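Local coordinates for protein paenibacillus xanthan lyase (Paenibacillus, PDB 6F2P) that degrades the polysaccharide xanthan as a family 8 lyase, probably by beta-elimination at the mannosyl-glucuronosyl linkages of its side chains, at residues 648-651 / 656-659. Residues are numbered along the deposited sequence; the frame is centred on the assembly and turned at random.
Sequences AVKE and VTGI. With CA (calcium ion), chain B.
The peptide groups of Val649 and Gly658 face each other in the antiparallel hairpin 646-651/656-661, each N-H pointing almost straight at the other residue's carbonyl oxygen. Ala648, Lys650, Thr657 and Ile659 project from one face of the sheet and Val649, Glu651 and Val656 from the other, where Gly658 contributes no side chain. Strand 637-642 pairs with the outer side of 646-651 and strand 678-684 with that of 656-661.

Val649 and Gly658 form a hydrogen-bonded pair with two nearly straight bonds, Val649 N to Gly658 O at 3.0 Å and Gly658 N to Val649 O at 2.8 Å. Towards the turn, Glu651 N gives a 2.8 Å bond to Val656 O, whereas the return bond from Val656 N to Glu651 O is weak at 3.3 Å.

At the non-hydrogen-bonded pairs the side chains meet. Ala648 CB lies 3.8 Å from Ile659 CG1, and both residues pack on Val669 of strand 667-669 in the other sheet; a side chain that stops at CB seems to suit this place. Lys650, with CG anti to its backbone nitrogen (chi1 168°), lays its methylenes obliquely over Thr657, CD 3.5 Å from OG1, before its extended chain leads the amine away. Replacing it with an alanine would strip off this aliphatic cover and probably leave the Thr657 hydroxyl more open on that face. Beta-branched Val649 and Val656 suit an extended backbone and rest on Phe489.

Bent at chi2 (-87°), Glu651 presents OE1 to a calcium ion at 2.2 Å, while OE2 accepts a hydrogen bond from Leu654 N in the hairpin turn. Asp490, Asp491, Glu492 and Gln636 also bind the ion. Its positive charge probably offsets the clustered carboxylates, and the shared coordination ties this hairpin of the C-terminal beta-sandwich to the loop between super-sandwich strands 481-488 and 493-501.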
ATOM      1  N   ALA A 648      19.142   1.820   3.173  1.00  9.49           N
ATOM      2  CA  ALA A 648      19.068   0.745   4.146  1.00 11.69           C
ATOM      3  C   ALA A 648      19.591   1.162   5.515  1.00 13.44           C
ATOM      4  O   ALA A 648      20.601   1.868   5.629  1.00 11.94           O
ATOM      5  CB  ALA A 648      19.804  -0.479   3.632  1.00 14.16           C
ATOM      6  N   VAL A 649      18.871   0.728   6.547  1.00 12.52           N
ATOM      7  CA  VAL A 649      19.211   1.022   7.929  1.00 12.13           C
ATOM      8  C   VAL A 649      19.055  -0.241   8.773  1.00 13.72           C
ATOM      9  O   VAL A 649      18.090  -0.997   8.614  1.00 12.00           O
ATOM     10  CB  VAL A 649      18.308   2.136   8.494  1.00 13.31           C
ATOM     11  CG1 VAL A 649      18.585   2.372   9.991  1.00 12.20           C
ATOM     12  CG2 VAL A 649      18.487   3.410   7.700  1.00 12.35           C
ATOM     13  N   LYS A 650      20.021  -0.473   9.654  1.00 13.95           N
ATOM     14  CA  LYS A 650      19.961  -1.583  10.595  1.00 17.07           C
ATOM     15  C   LYS A 650      19.957  -1.042  12.024  1.00 12.83           C
ATOM     16  O   LYS A 650      20.787  -0.217  12.380  1.00 13.30           O
ATOM     17  CB  LYS A 650      21.145  -2.537  10.385  1.00 14.92           C
ATOM     18  CG  LYS A 650      21.332  -3.575  11.503  1.00 20.17           C
ATOM     19  CD  LYS A 650      22.172  -4.764  11.046  1.00 16.29           C
ATOM     20  CE  LYS A 650      22.191  -5.888  12.099  1.00 33.06           C
ATOM     21  NZ  LYS A 650      22.813  -7.164  11.595  1.00 29.37           N
ATOM     22  N   GLU A 651      19.003  -1.490  12.828  1.00 14.27           N
ATOM     23  CA  GLU A 651      19.013  -1.185  14.250  1.00 17.52           C
ATOM     24  C   GLU A 651      19.771  -2.318  14.922  1.00 19.80           C
ATOM     25  O   GLU A 651      19.292  -3.449  14.955  1.00 20.39           O
ATOM     26  CB  GLU A 651      17.586  -1.109  14.784  1.00 17.91           C
ATOM     27  CG  GLU A 651      17.392  -0.135  15.941  1.00 21.88           C
ATOM     28  CD  GLU A 651      17.661  -0.757  17.310  1.00 25.96           C
ATOM     29  OE1 GLU A 651      17.502  -0.033  18.314  1.00 23.67           O
ATOM     30  OE2 GLU A 651      18.026  -1.955  17.388  1.00 21.57           O
ATOM     31  N   VAL A 656      17.268  -5.712  13.571  1.00 24.30           N
ATOM     32  CA  VAL A 656      16.255  -5.535  12.538  1.00 17.78           C
ATOM     33  C   VAL A 656      16.818  -4.624  11.458  1.00 17.16           C
ATOM     34  O   VAL A 656      17.358  -3.555  11.758  1.00 18.98           O
ATOM     35  CB  VAL A 656      14.981  -4.897  13.104  1.00 14.47           C
ATOM     36  CG1 VAL A 656      14.062  -4.451  11.971  1.00 14.95           C
ATOM     37  CG2 VAL A 656      14.269  -5.864  14.035  1.00 15.78           C
ATOM     38  N   THR A 657      16.715  -5.053  10.206  1.00 13.91           N
ATOM     39  CA  THR A 657      17.208  -4.251   9.095  1.00 13.84           C
ATOM     40  C   THR A 657      16.057  -3.928   8.160  1.00 14.08           C
ATOM     41  O   THR A 657      15.231  -4.786   7.869  1.00 14.21           O
ATOM     42  CB  THR A 657      18.298  -4.998   8.297  1.00 18.42           C
ATOM     43  OG1 THR A 657      19.287  -5.535   9.193  1.00 21.34           O
ATOM     44  CG2 THR A 657      18.957  -4.072   7.302  1.00 12.90           C
ATOM     45  N   GLY A 658      15.989  -2.681   7.707  1.00 15.97           N
ATOM     46  CA  GLY A 658      15.010  -2.286   6.710  1.00 10.00           C
ATOM     47  C   GLY A 658      15.725  -1.829   5.451  1.00 13.43           C
ATOM     48  O   GLY A 658      16.741  -1.125   5.524  1.00 12.73           O
ATOM     49  N   ILE A 659      15.213  -2.234   4.290  1.00 12.45           N
ATOM     50  CA  ILE A 659      15.811  -1.837   3.020  1.00 10.27           C
ATOM     51  C   ILE A 659      14.770  -1.477   1.968  1.00 13.47           C
ATOM     52  O   ILE A 659      13.831  -2.233   1.745  1.00 15.61           O
ATOM     53  CB  ILE A 659      16.635  -2.971   2.411  1.00 13.17           C
ATOM     54  CG1 ILE A 659      17.606  -3.568   3.437  1.00 10.81           C
ATOM     55  CG2 ILE A 659      17.352  -2.475   1.156  1.00 11.43           C
ATOM     56  CD1 ILE A 659      18.372  -4.775   2.925  1.00 10.70           C
TER
HETATM   57 CA    CA B1101      16.393   1.567  19.413  1.00 20.09          CA